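Local coordinates for avidin-related protein 2 (Gallus gallus, PDB 1WBI) that binds biotin in a deep pocket at one end of an eight-stranded antiparallel barrel, as a member of the avidin family that assembles into a tetramer, at residues L94-L99 against N119-Q124; G30-T35 against S50-I55; S8-W13 against G24-N29. One frame throughout, in Å; residues are numbered along the deposited sequence.

Contact 1 (L94-L99 against N119-Q124). With BTN (biotin), chain I.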
ATOM      1  N   LEU A  94      -3.165  18.164   4.783  1.00 10.98           N
ATOM      2  CA  LEU A  94      -2.664  17.262   3.759  1.00 10.71           C
ATOM      3  C   LEU A  94      -2.895  15.841   4.207  1.00 11.10           C
ATOM      4  O   LEU A  94      -2.331  15.404   5.209  1.00 11.94           O
ATOM      5  CB  LEU A  94      -1.185  17.475   3.453  1.00 11.70           C
ATOM      6  CG  LEU A  94      -0.735  18.891   3.259  1.00 11.31           C
ATOM      7  CD1 LEU A  94       0.727  18.833   2.867  1.00 11.98           C
ATOM      8  CD2 LEU A  94      -1.545  19.620   2.187  1.00 12.96           C
ATOM      9  N   LYS A  95      -3.790  15.148   3.546  1.00  9.29           N
ATOM     10  CA  LYS A  95      -4.016  13.725   3.828  1.00  9.40           C
ATOM     11  C   LYS A  95      -3.178  12.923   2.865  1.00 10.37           C
ATOM     12  O   LYS A  95      -3.386  13.001   1.622  1.00 10.01           O
ATOM     13  CB  LYS A  95      -5.492  13.351   3.660  1.00 10.39           C
ATOM     14  CG  LYS A  95      -6.429  14.054   4.615  1.00 11.83           C
ATOM     15  CD  LYS A  95      -6.272  13.600   6.035  1.00 13.13           C
ATOM     16  CE  LYS A  95      -6.688  12.157   6.251  1.00 14.88           C
ATOM     17  NZ  LYS A  95      -6.788  11.792   7.716  1.00 15.55           N
ATOM     18  N   THR A  96      -2.133  12.253   3.376  1.00 10.16           N
ATOM     19  CA  THR A  96      -1.191  11.548   2.516  1.00  9.92           C
ATOM     20  C   THR A  96      -1.045  10.066   2.850  1.00  9.69           C
ATOM     21  O   THR A  96      -1.276   9.594   3.995  1.00  9.80           O
ATOM     22  CB  THR A  96       0.267  12.128   2.498  1.00  9.30           C
ATOM     23  OG1 THR A  96       0.961  11.786   3.720  1.00 11.30           O
ATOM     24  CG2 THR A  96       0.243  13.641   2.318  1.00 10.36           C
ATOM     25  N   LYS A  97      -0.630   9.331   1.837  1.00  9.00           N
ATOM     26  CA  LYS A  97      -0.130   7.979   1.962  1.00  9.57           C
ATOM     27  C   LYS A  97       1.253   7.961   1.349  1.00  8.87           C
ATOM     28  O   LYS A  97       1.570   8.761   0.457  1.00  9.00           O
ATOM     29  CB  LYS A  97      -1.068   6.964   1.326  1.00 11.88           C
ATOM     30  CG  LYS A  97      -2.328   6.889   2.226  1.00 15.14           C
ATOM     31  CD  LYS A  97      -3.522   6.192   1.765  1.00 17.01           C
ATOM     32  CE  LYS A  97      -4.680   6.198   2.759  0.50 17.10           C
ATOM     33  NZ  LYS A  97      -3.966   6.242   4.387  0.70 22.13           N
ATOM     34  N   TRP A  98       2.096   7.062   1.836  1.00  9.37           N
ATOM     35  CA  TRP A  98       3.478   6.999   1.418  1.00  8.03           C
ATOM     36  C   TRP A  98       3.949   5.592   1.224  1.00  7.37           C
ATOM     37  O   TRP A  98       3.400   4.629   1.804  1.00  7.83           O
ATOM     38  CB  TRP A  98       4.422   7.775   2.392  1.00  8.81           C
ATOM     39  CG  TRP A  98       4.386   7.371   3.842  1.00  9.05           C
ATOM     40  CD1 TRP A  98       3.773   8.059   4.845  1.00  9.74           C
ATOM     41  CD2 TRP A  98       4.996   6.228   4.449  1.00  9.41           C
ATOM     42  NE1 TRP A  98       3.950   7.400   6.045  1.00  9.13           N
ATOM     43  CE2 TRP A  98       4.724   6.287   5.825  1.00  8.67           C
ATOM     44  CE3 TRP A  98       5.820   5.203   3.972  1.00 10.12           C
ATOM     45  CZ2 TRP A  98       5.174   5.284   6.729  1.00  8.95           C
ATOM     46  CZ3 TRP A  98       6.277   4.249   4.847  1.00  9.87           C
ATOM     47  CH2 TRP A  98       5.958   4.294   6.231  1.00  9.46           C
ATOM     48  N   LEU A  99       5.007   5.501   0.422  1.00  7.67           N
ATOM     49  CA  LEU A  99       5.788   4.272   0.242  1.00  6.85           C
ATOM     50  C   LEU A  99       7.269   4.636   0.514  1.00  8.40           C
ATOM     51  O   LEU A  99       7.756   5.680   0.029  1.00  9.13           O
ATOM     52  CB  LEU A  99       5.672   3.726  -1.188  1.00  8.76           C
ATOM     53  CG  LEU A  99       4.280   3.336  -1.673  1.00  9.07           C
ATOM     54  CD1 LEU A  99       4.344   3.021  -3.177  1.00 11.32           C
ATOM     55  CD2 LEU A  99       3.774   2.178  -0.961  1.00 10.63           C
ATOM     56  N   ASN A 119       0.336   9.729   6.504  1.00 11.05           N
ATOM     57  CA  ASN A 119       0.685  10.884   7.311  1.00 11.09           C
ATOM     58  C   ASN A 119      -0.297  11.989   7.033  1.00 11.53           C
ATOM     59  O   ASN A 119      -0.658  12.243   5.872  1.00 10.38           O
ATOM     60  CB  ASN A 119       2.071  11.428   7.011  1.00 11.34           C
ATOM     61  CG  ASN A 119       3.206  10.740   7.763  1.00 12.16           C
ATOM     62  OD1 ASN A 119       4.149  10.349   7.142  1.00 10.27           O
ATOM     63  ND2 ASN A 119       3.178  10.741   9.108  1.00 11.95           N
ATOM     64  N   ASP A 120      -0.696  12.688   8.068  1.00 10.83           N
ATOM     65  CA  ASP A 120      -1.461  13.928   7.920  1.00 11.89           C
ATOM     66  C   ASP A 120      -0.539  15.105   8.238  1.00 11.56           C
ATOM     67  O   ASP A 120       0.194  15.076   9.263  1.00 12.48           O
ATOM     68  CB  ASP A 120      -2.619  13.974   8.879  1.00 12.52           C
ATOM     69  CG  ASP A 120      -3.700  12.931   8.565  1.00 17.08           C
ATOM     70  OD1 ASP A 120      -3.674  12.268   7.530  1.00 21.11           O
ATOM     71  OD2 ASP A 120      -4.647  12.884   9.364  1.00 25.11           O
ATOM     72  N   PHE A 121      -0.539  16.122   7.396  1.00 11.78           N
ATOM     73  CA  PHE A 121       0.269  17.326   7.603  1.00 12.23           C
ATOM     74  C   PHE A 121      -0.635  18.519   7.843  1.00 12.97           C
ATOM     75  O   PHE A 121      -1.692  18.642   7.201  1.00 11.65           O
ATOM     76  CB  PHE A 121       1.135  17.666   6.399  1.00 11.59           C
ATOM     77  CG  PHE A 121       2.208  16.635   6.045  1.00 11.02           C
ATOM     78  CD1 PHE A 121       3.546  16.901   6.297  1.00 11.16           C
ATOM     79  CD2 PHE A 121       1.879  15.434   5.435  1.00 11.29           C
ATOM     80  CE1 PHE A 121       4.535  16.017   5.913  1.00 11.79           C
ATOM     81  CE2 PHE A 121       2.835  14.545   5.072  1.00 10.39           C
ATOM     82  CZ  PHE A 121       4.192  14.818   5.313  1.00 11.74           C
ATOM     83  N   THR A 122      -0.185  19.418   8.702  1.00 13.04           N
ATOM     84  CA  THR A 122      -0.844  20.714   8.934  1.00 14.17           C
ATOM     85  C   THR A 122       0.206  21.803   8.836  1.00 14.26           C
ATOM     86  O   THR A 122       1.416  21.556   8.991  1.00 13.09           O
ATOM     87  CB  THR A 122      -1.526  20.776  10.293  1.00 15.03           C
ATOM     88  OG1 THR A 122      -0.597  20.364  11.295  1.00 18.95           O
ATOM     89  CG2 THR A 122      -2.751  19.852  10.325  1.00 17.71           C
ATOM     90  N   ARG A 123      -0.244  23.025   8.588  1.00 15.41           N
ATOM     91  CA  ARG A 123       0.669  24.144   8.362  1.00 17.13           C
ATOM     92  C   ARG A 123       1.204  24.535   9.722  1.00 18.65           C
ATOM     93  O   ARG A 123       0.482  24.514  10.717  1.00 18.09           O
ATOM     94  CB  ARG A 123      -0.047  25.312   7.655  1.00 17.77           C
ATOM     95  CG  ARG A 123       0.893  26.252   6.963  1.00 17.69           C
ATOM     96  CD  ARG A 123       0.195  27.333   6.249  1.00 17.07           C
ATOM     97  NE  ARG A 123      -0.354  26.955   4.941  1.00 15.48           N
ATOM     98  CZ  ARG A 123       0.366  26.835   3.835  1.00 14.96           C
ATOM     99  NH1 ARG A 123       1.688  26.969   3.843  1.00 17.62           N
ATOM    100  NH2 ARG A 123      -0.243  26.590   2.703  1.00 14.60           N
ATOM    101  N   GLN A 124       2.490  24.847   9.786  1.00 20.71           N
ATOM    102  CA  GLN A 124       3.059  25.266  11.050  1.00 22.56           C
ATOM    103  C   GLN A 124       2.428  26.585  11.468  1.00 25.51           C
ATOM    104  O   GLN A 124       2.100  27.438  10.640  1.00 25.03           O
ATOM    105  CB  GLN A 124       4.561  25.411  10.960  1.00 22.89           C
ATOM    106  CG  GLN A 124       5.300  24.112  10.772  1.00 23.26           C
ATOM    107  CD  GLN A 124       6.771  24.248  11.197  1.00 24.03           C
ATOM    108  OE1 GLN A 124       7.313  25.342  11.174  1.00 27.36           O
ATOM    109  NE2 GLN A 124       7.371  23.166  11.625  1.00 26.97           N
TER
HETATM  110  C11 BTN I1001      15.340   6.156   6.418  1.00 14.36           C
HETATM  111  O11 BTN I1001      16.410   5.658   5.951  1.00 15.64           O
HETATM  112  O12 BTN I1001      14.738   5.543   7.344  1.00 14.66           O
HETATM  113  C10 BTN I1001      14.872   7.442   5.818  1.00 13.71           C
HETATM  114  C9  BTN I1001      13.767   8.117   6.592  1.00 11.81           C
HETATM  115  C8  BTN I1001      12.375   7.509   6.312  1.00 10.41           C
HETATM  116  C7  BTN I1001      11.302   8.313   7.058  1.00 11.59           C
HETATM  117  C2  BTN I1001       9.827   7.883   6.779  1.00  9.92           C
HETATM  118  S1  BTN I1001       9.208   8.402   5.233  1.00 10.03           S
HETATM  119  C6  BTN I1001       7.556   7.892   5.743  1.00 10.80           C
HETATM  120  C5  BTN I1001       7.433   8.288   7.206  1.00  8.38           C
HETATM  121  N1  BTN I1001       6.938   9.624   7.335  1.00  9.89           N
HETATM  122  C3  BTN I1001       7.868  10.386   7.914  1.00  9.37           C
HETATM  123  O3  BTN I1001       7.676  11.682   8.171  1.00 10.29           O
HETATM  124  N2  BTN I1001       8.968   9.746   8.142  1.00  9.97           N
HETATM  125  C4  BTN I1001       8.828   8.354   7.826  1.00 10.22           C
HETATM  126  O   HOH W   1      -3.317  10.259   5.802  1.00 22.93           O
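Leu94 and Phe121 form a hydrogen-bonded pair of two antiparallel strands, whose axes come within 4.8 Å of each other; Thr96 and Asn119 form a second such pair, and Lys95 with Asp120 the non-hydrogen-bonded pair between them. Thr96 reinforces this ladder with its side chain. Thr96 OG1, flanked by its own N and C (chi1 75°), donates to Asn119 O at 2.7 Å. The same carbonyl also accepts Thr96 N, so two bonds grip one oxygen. Thr96 OG1 also meets the edge of the Phe121 ring, with Phe121 CE2 at 3.6 Å. On the same sheet face Leu94 CD1 packs on Phe121 CB. On the other face the bent Lys95 chain brings NZ to Asp120 OD2 at 2.9 Å, a salt bridge in which NZ meets OD2 on its syn side, 19° out of the carboxylate plane. A water bridges Asp120 OD1 and Thr96 O.

Asn119 and Trp98 belong to the biotin pocket. Biotin N1 donates to Asn119 OD1 at 2.9 Å, while Asn119 ND2 is held by Asp16. Biotin C6 sits over the centre of one face of the Trp98 indole, 3.2 Å above its plane. Replacing Trp98 by an alanine is likely to leave biotin C6 without its flat wall and to open a gap beside the Asn119 amide. Trp111 of a neighbouring subunit packs on Trp98 as well. The chemistry is thus divided: an ion pair on one face of the strands, and on the other a polar acceptor and an aromatic surface that hold biotin.

Contact 2 (G30-T35 against S50-I55)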
ATOM      1  N   GLY A  30       3.111  23.656 -11.428  1.00 17.33           N
ATOM      2  CA  GLY A  30       2.804  22.959 -10.175  1.00 16.66           C
ATOM      3  C   GLY A  30       4.017  22.331  -9.512  1.00 15.31           C
ATOM      4  O   GLY A  30       3.853  21.637  -8.480  1.00 13.64           O
ATOM      5  N   GLU A  31       5.207  22.510 -10.071  1.00 12.89           N
ATOM      6  CA  GLU A  31       6.399  21.885  -9.529  1.00 15.64           C
ATOM      7  C   GLU A  31       6.975  22.645  -8.357  1.00 14.49           C
ATOM      8  O   GLU A  31       6.901  23.863  -8.321  1.00 14.25           O
ATOM      9  CB  GLU A  31       7.498  21.762 -10.591  1.00 14.89           C
ATOM     10  CG  GLU A  31       7.073  21.036 -11.871  0.50 15.96           C
ATOM     11  CD  GLU A  31       8.113  21.169 -12.986  0.50 18.09           C
ATOM     12  OE1 GLU A  31       8.897  22.158 -12.964  0.50 17.13           O
ATOM     13  OE2 GLU A  31       8.136  20.284 -13.883  0.50 23.70           O
ATOM     14  N   PHE A  32       7.530  21.910  -7.409  1.00 13.84           N
ATOM     15  CA  PHE A  32       8.126  22.507  -6.212  1.00 14.17           C
ATOM     16  C   PHE A  32       9.244  21.642  -5.686  1.00 14.33           C
ATOM     17  O   PHE A  32       9.303  20.453  -5.947  1.00 14.40           O
ATOM     18  CB  PHE A  32       7.072  22.750  -5.135  1.00 13.12           C
ATOM     19  CG  PHE A  32       6.347  21.493  -4.696  1.00 13.85           C
ATOM     20  CD1 PHE A  32       6.866  20.673  -3.694  1.00 12.43           C
ATOM     21  CD2 PHE A  32       5.161  21.122  -5.307  1.00 12.79           C
ATOM     22  CE1 PHE A  32       6.219  19.481  -3.312  1.00 12.27           C
ATOM     23  CE2 PHE A  32       4.492  19.956  -4.925  1.00 12.65           C
ATOM     24  CZ  PHE A  32       5.019  19.126  -3.943  1.00 12.88           C
ATOM     25  N   ASP A  33      10.108  22.273  -4.894  1.00 15.93           N
ATOM     26  CA  ASP A  33      11.185  21.648  -4.189  1.00 16.17           C
ATOM     27  C   ASP A  33      11.089  22.040  -2.737  1.00 15.25           C
ATOM     28  O   ASP A  33      10.308  22.901  -2.347  1.00 16.42           O
ATOM     29  CB  ASP A  33      12.549  21.979  -4.824  1.00 17.43           C
ATOM     30  CG  ASP A  33      12.867  23.462  -4.798  1.00 21.92           C
ATOM     31  OD1 ASP A  33      12.967  24.022  -3.706  1.00 26.82           O
ATOM     32  OD2 ASP A  33      12.986  24.071  -5.878  1.00 30.39           O
ATOM     33  N   GLY A  34      11.853  21.386  -1.903  1.00 13.44           N
ATOM     34  CA  GLY A  34      11.850  21.718  -0.499  1.00 13.09           C
ATOM     35  C   GLY A  34      12.832  20.836   0.249  1.00 12.53           C
ATOM     36  O   GLY A  34      13.639  20.095  -0.354  1.00 12.49           O
ATOM     37  N   THR A  35      12.739  20.907   1.567  1.00 13.67           N
ATOM     38  CA  THR A  35      13.573  20.159   2.494  1.00 13.14           C
ATOM     39  C   THR A  35      12.693  19.455   3.518  1.00 13.00           C
ATOM     40  O   THR A  35      11.754  20.056   4.060  1.00 12.78           O
ATOM     41  CB  THR A  35      14.544  21.102   3.250  1.00 13.71           C
ATOM     42  OG1 THR A  35      15.400  21.738   2.286  1.00 15.61           O
ATOM     43  CG2 THR A  35      15.366  20.325   4.283  1.00 15.46           C
ATOM     44  N   SER A  50      16.918  16.449   4.165  1.00 13.91           N
ATOM     45  CA  SER A  50      16.936  15.760   2.897  1.00 13.12           C
ATOM     46  C   SER A  50      16.028  16.458   1.922  1.00 12.77           C
ATOM     47  O   SER A  50      14.972  16.981   2.326  1.00 12.33           O
ATOM     48  CB  SER A  50      16.505  14.293   3.044  1.00 12.48           C
ATOM     49  OG  SER A  50      17.326  13.535   3.890  1.00 12.37           O
ATOM     50  N   PRO A  51      16.427  16.501   0.648  1.00 11.81           N
ATOM     51  CA  PRO A  51      15.712  17.215  -0.398  1.00 12.03           C
ATOM     52  C   PRO A  51      14.444  16.484  -0.879  1.00 11.65           C
ATOM     53  O   PRO A  51      14.415  15.253  -0.950  1.00 12.18           O
ATOM     54  CB  PRO A  51      16.748  17.291  -1.538  1.00 12.14           C
ATOM     55  CG  PRO A  51      17.557  16.132  -1.358  1.00 11.24           C
ATOM     56  CD  PRO A  51      17.646  15.874   0.125  1.00 12.12           C
ATOM     57  N   LEU A  52      13.435  17.271  -1.209  1.00 11.89           N
ATOM     58  CA  LEU A  52      12.262  16.747  -1.862  1.00 12.41           C
ATOM     59  C   LEU A  52      11.972  17.501  -3.150  1.00 13.02           C
ATOM     60  O   LEU A  52      12.417  18.656  -3.365  1.00 12.74           O
ATOM     61  CB  LEU A  52      11.077  16.785  -0.924  1.00 12.19           C
ATOM     62  CG  LEU A  52      10.477  18.164  -0.626  1.00 12.27           C
ATOM     63  CD1 LEU A  52       9.385  18.529  -1.579  1.00 13.10           C
ATOM     64  CD2 LEU A  52       9.968  18.269   0.778  1.00 12.47           C
ATOM     65  N   LEU A  53      11.185  16.876  -4.026  1.00 12.57           N
ATOM     66  CA  LEU A  53      10.783  17.450  -5.291  1.00 12.37           C
ATOM     67  C   LEU A  53       9.431  16.869  -5.637  1.00 11.83           C
ATOM     68  O   LEU A  53       9.266  15.650  -5.518  1.00 11.11           O
ATOM     69  CB  LEU A  53      11.775  17.012  -6.346  1.00 14.12           C
ATOM     70  CG  LEU A  53      11.810  17.676  -7.683  1.00 16.62           C
ATOM     71  CD1 LEU A  53      12.042  19.179  -7.500  1.00 20.23           C
ATOM     72  CD2 LEU A  53      12.913  17.042  -8.567  1.00 17.06           C
ATOM     73  N   GLY A  54       8.470  17.699  -6.047  1.00 11.10           N
ATOM     74  CA  GLY A  54       7.152  17.176  -6.382  1.00 11.49           C
ATOM     75  C   GLY A  54       6.333  18.042  -7.279  1.00 11.79           C
ATOM     76  O   GLY A  54       6.803  19.055  -7.783  1.00 10.29           O
ATOM     77  N   ILE A  55       5.083  17.628  -7.480  1.00 11.12           N
ATOM     78  CA  ILE A  55       4.152  18.387  -8.313  1.00 11.32           C
ATOM     79  C   ILE A  55       2.788  18.391  -7.680  1.00 10.20           C
ATOM     80  O   ILE A  55       2.352  17.367  -7.157  1.00 10.57           O
ATOM     81  CB  ILE A  55       4.015  17.815  -9.746  1.00 10.87           C
ATOM     82  CG1 ILE A  55       5.338  17.315 -10.318  1.00 10.94           C
ATOM     83  CG2 ILE A  55       3.378  18.854 -10.678  1.00 11.84           C
ATOM     84  CD1 ILE A  55       5.167  16.559 -11.629  1.00 11.64           C
TER
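Phe32 and Leu52 meet because both tuck CG in over their own backbone, at chi1 59° and 72°. This swings each side chain over the neighbouring strand. The Phe32 ring lies across Gly54, its hydrogen-bonded partner. Gly54 CA makes a CH-pi contact 4.0 Å from the centroid of the Phe32 ring, and Gly54 C lies over the same face, offset toward the rim. A side chain at Gly54 would run into the ring, so the glycine is what lets the phenyl lie flat on the backbone. Leu52 CD1 reaches the edge of the ring, 3.7 Å from Phe32 CE1.

Leu52 repeats the pattern in the reverse direction. Leu52 CG sits 3.7 Å from Gly34 C, and CD2 lies near Thr35 N. Each large residue therefore lies over a glycine of the opposite strand. On the other face the contacts are mostly of side chains with backbone oxygens. Leu53 CD1 comes to 3.4 Å from Phe32 O and also touches Asp33 CB. Ile55 CG2 rests against Gly30 O at 3.6 Å. Leu53 also packs on Leu53 of a neighbouring subunit, so this face belongs partly to the tetramer. In one of its two conformers Glu31 OE1 is hydrogen-bonded to Asn27 ND2.

The backbone bonds come in two pairs. Phe32 and Gly54 exchange two, with Gly54 N to Phe32 O at 2.9 Å. Gly34 and Leu52 exchange two more, with Leu52 N to Gly34 O at 3.0 Å. CA-H...O contacts, such as Glu31 CA to Gly54 O, fill the intervals. Inside the barrel Phe32 also meets Phe67 and Leu52 meets Val69. This is a regular antiparallel pairing of consecutive strands in the up-and-down beta-barrel of the avidin fold.

Contact 3 (S8-W13 against G24-N29)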
ATOM      1  N   SER A   8      -1.735  26.008  -1.568  1.00 13.00           N
ATOM      2  CA  SER A   8      -0.393  26.127  -2.186  1.00 14.39           C
ATOM      3  C   SER A   8       0.545  25.452  -1.224  1.00 14.99           C
ATOM      4  O   SER A   8       0.516  25.719  -0.026  1.00 16.25           O
ATOM      5  CB  SER A   8       0.045  27.577  -2.369  1.00 14.78           C
ATOM      6  OG  SER A   8       1.367  27.629  -2.877  1.00 16.68           O
ATOM      7  N   LEU A   9       1.340  24.513  -1.696  1.00 14.06           N
ATOM      8  CA  LEU A   9       2.171  23.748  -0.776  1.00 14.59           C
ATOM      9  C   LEU A   9       3.354  24.568  -0.245  1.00 14.37           C
ATOM     10  O   LEU A   9       3.914  24.186   0.779  1.00 13.78           O
ATOM     11  CB  LEU A   9       2.667  22.481  -1.448  0.50 15.08           C
ATOM     12  CG  LEU A   9       1.503  21.529  -1.718  0.50 16.32           C
ATOM     13  CD1 LEU A   9       2.020  20.356  -2.449  0.50 17.70           C
ATOM     14  CD2 LEU A   9       0.821  21.139  -0.393  0.50 16.57           C
ATOM     15  N   THR A  10       3.685  25.668  -0.909  1.00 14.23           N
ATOM     16  CA  THR A  10       4.671  26.625  -0.395  1.00 14.66           C
ATOM     17  C   THR A  10       4.447  26.875   1.080  1.00 14.78           C
ATOM     18  O   THR A  10       3.346  27.248   1.516  1.00 15.17           O
ATOM     19  CB  THR A  10       4.597  27.970  -1.159  1.00 15.41           C
ATOM     20  OG1 THR A  10       4.831  27.735  -2.546  1.00 15.60           O
ATOM     21  CG2 THR A  10       5.648  28.979  -0.629  1.00 16.20           C
ATOM     22  N   GLY A  11       5.510  26.732   1.852  1.00 14.94           N
ATOM     23  CA  GLY A  11       5.436  26.954   3.289  1.00 14.29           C
ATOM     24  C   GLY A  11       5.913  25.809   4.152  1.00 14.01           C
ATOM     25  O   GLY A  11       6.594  24.913   3.642  1.00 14.12           O
ATOM     26  N   GLU A  12       5.556  25.834   5.433  1.00 13.81           N
ATOM     27  CA  GLU A  12       6.090  24.955   6.433  1.00 14.26           C
ATOM     28  C   GLU A  12       4.972  24.097   6.998  1.00 14.83           C
ATOM     29  O   GLU A  12       3.900  24.605   7.364  1.00 14.27           O
ATOM     30  CB  GLU A  12       6.759  25.769   7.564  1.00 15.67           C
ATOM     31  CG  GLU A  12       8.081  26.439   7.181  1.00 17.39           C
ATOM     32  CD  GLU A  12       7.921  27.489   6.108  1.00 17.97           C
ATOM     33  OE1 GLU A  12       7.179  28.476   6.350  1.00 19.94           O
ATOM     34  OE2 GLU A  12       8.497  27.328   5.034  1.00 18.94           O
ATOM     35  N   TRP A  13       5.253  22.801   7.123  1.00 13.66           N
ATOM     36  CA  TRP A  13       4.257  21.788   7.470  1.00 14.86           C
ATOM     37  C   TRP A  13       4.824  20.817   8.517  1.00 15.41           C
ATOM     38  O   TRP A  13       5.977  20.422   8.395  1.00 16.14           O
ATOM     39  CB  TRP A  13       3.867  20.982   6.206  1.00 14.51           C
ATOM     40  CG  TRP A  13       3.324  21.787   5.079  1.00 13.61           C
ATOM     41  CD1 TRP A  13       4.028  22.388   4.064  1.00 14.02           C
ATOM     42  CD2 TRP A  13       1.947  22.070   4.822  1.00 13.23           C
ATOM     43  NE1 TRP A  13       3.178  23.049   3.231  1.00 14.44           N
ATOM     44  CE2 TRP A  13       1.889  22.862   3.667  1.00 12.48           C
ATOM     45  CE3 TRP A  13       0.763  21.745   5.470  1.00 12.11           C
ATOM     46  CZ2 TRP A  13       0.660  23.325   3.124  1.00 13.50           C
ATOM     47  CZ3 TRP A  13      -0.458  22.192   4.946  1.00 14.43           C
ATOM     48  CH2 TRP A  13      -0.490  22.986   3.788  1.00 12.78           C
ATOM     49  N   GLY A  24       9.316  25.451  -1.180  1.00 16.26           N
ATOM     50  CA  GLY A  24       9.508  26.773  -1.761  1.00 16.84           C
ATOM     51  C   GLY A  24       8.394  27.119  -2.724  1.00 17.10           C
ATOM     52  O   GLY A  24       7.296  26.586  -2.638  1.00 16.66           O
ATOM     53  N   ALA A  25       8.671  28.039  -3.646  1.00 17.40           N
ATOM     54  CA  ALA A  25       7.657  28.524  -4.558  1.00 17.51           C
ATOM     55  C   ALA A  25       7.220  27.409  -5.487  1.00 17.35           C
ATOM     56  O   ALA A  25       8.027  26.607  -5.906  1.00 16.66           O
ATOM     57  CB  ALA A  25       8.223  29.692  -5.398  1.00 18.09           C
ATOM     58  N   VAL A  26       5.937  27.371  -5.806  1.00 17.64           N
ATOM     59  CA  VAL A  26       5.389  26.382  -6.728  1.00 17.88           C
ATOM     60  C   VAL A  26       5.334  27.062  -8.088  1.00 18.07           C
ATOM     61  O   VAL A  26       4.742  28.144  -8.213  1.00 18.80           O
ATOM     62  CB  VAL A  26       3.988  25.965  -6.309  1.00 16.99           C
ATOM     63  CG1 VAL A  26       3.388  24.983  -7.292  1.00 19.48           C
ATOM     64  CG2 VAL A  26       3.991  25.365  -4.861  1.00 17.24           C
ATOM     65  N   ASN A  27       5.925  26.456  -9.100  1.00 18.29           N
ATOM     66  CA  ASN A  27       6.012  27.149 -10.394  1.00 19.69           C
ATOM     67  C   ASN A  27       4.708  27.036 -11.175  1.00 19.93           C
ATOM     68  O   ASN A  27       3.681  26.557 -10.665  1.00 19.56           O
ATOM     69  CB  ASN A  27       7.272  26.727 -11.170  1.00 20.34           C
ATOM     70  CG  ASN A  27       7.199  25.322 -11.755  1.00 20.31           C
ATOM     71  OD1 ASN A  27       6.125  24.700 -11.860  1.00 20.28           O
ATOM     72  ND2 ASN A  27       8.367  24.834 -12.196  1.00 21.01           N
ATOM     73  N   ASP A  28       4.715  27.536 -12.400  1.00 21.83           N
ATOM     74  CA  ASP A  28       3.501  27.591 -13.172  1.00 22.68           C
ATOM     75  C   ASP A  28       2.960  26.198 -13.537  1.00 23.00           C
ATOM     76  O   ASP A  28       1.763  26.036 -13.701  1.00 24.17           O
ATOM     77  CB  ASP A  28       3.736  28.473 -14.409  1.00 24.47           C
ATOM     78  CG  ASP A  28       3.748  29.962 -14.065  1.00 29.62           C
ATOM     79  OD1 ASP A  28       2.982  30.379 -13.151  1.00 34.80           O
ATOM     80  OD2 ASP A  28       4.520  30.708 -14.717  1.00 37.04           O
ATOM     81  N   ASN A  29       3.837  25.205 -13.591  1.00 22.00           N
ATOM     82  CA  ASN A  29       3.441  23.819 -13.871  1.00 21.25           C
ATOM     83  C   ASN A  29       3.107  23.014 -12.593  1.00 20.73           C
ATOM     84  O   ASN A  29       2.809  21.821 -12.662  1.00 20.17           O
ATOM     85  CB  ASN A  29       4.549  23.120 -14.654  1.00 22.84           C
ATOM     86  CG  ASN A  29       4.825  23.776 -16.004  1.00 26.75           C
ATOM     87  OD1 ASN A  29       5.986  23.950 -16.396  1.00 35.24           O
ATOM     88  ND2 ASN A  29       3.780  24.104 -16.714  1.00 27.77           N
TER
HETATM   89  O   HOH W   2       4.113  29.369  -4.647  1.00 21.75           O
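Thr10 and Gly24 bring two largely irregular segments together, with their CA atoms 5.0 Å apart. Residues 8-10 lead into the strand that starts at Gly11, while 24-29 belong to the loop between strands 20-23 and 31-37. No backbone hydrogen bond joins the two segments, and Thr10 carries most of the contact. Thr10 OG1, turned to the side of its own N (chi1 -59°), donates to Gly24 O at 2.7 Å. The hydroxyl approaches from above the carbonyl plane, 37° out of it. Thr10 CB and CG2 lie against the same oxygen.

A water continues the link. It donates to Thr10 OG1 at 2.8 Å and accepts from Val26 N at 2.9 Å. The threonine oxygen is thus both donor and acceptor, and it ties two points of the loop. Val26 points its side chain toward the first segment. Val26 CG2 comes to 3.4 Å from Thr10 OG1 and reaches Ser8 OG more loosely.

Within the first segment, Trp13 NE1 donates to Leu9 O at 2.8 Å, nearly in the plane of the indole. This bond ties the strand to the residues just before it. Arg123 also gives hydrogen bonds to Ser8 O and Thr10 O. The contact is small and lies near the surface. Two partners, Gly24 O and the water, set the rotation of the Thr10 hydroxyl, so the link depends on one polar group and not on an apolar core.

Contact 1 is the buried one, contact 2 is partly buried, and contact 3 lies at the surface. Contacts 1 and 2 are both strand pairs of the same barrel, with centres about 14 Å apart and no direct touch. Contact 3 touches both: Arg123 reaches Thr10 O, and Phe32 packs on Leu9. Segment 24-29 leads directly into 30-35, and Gly24 N is probably hydrogen-bonded to Asp33 O across the two. Their chemistry differs with place. Contact 1 mixes a salt bridge with biotin-binding groups, contact 2 relies on apolar side chains laid over glycines, and contact 3 on a hydroxyl and a water. Contacts 1 and 2 also meet other subunits; contact 3 does not.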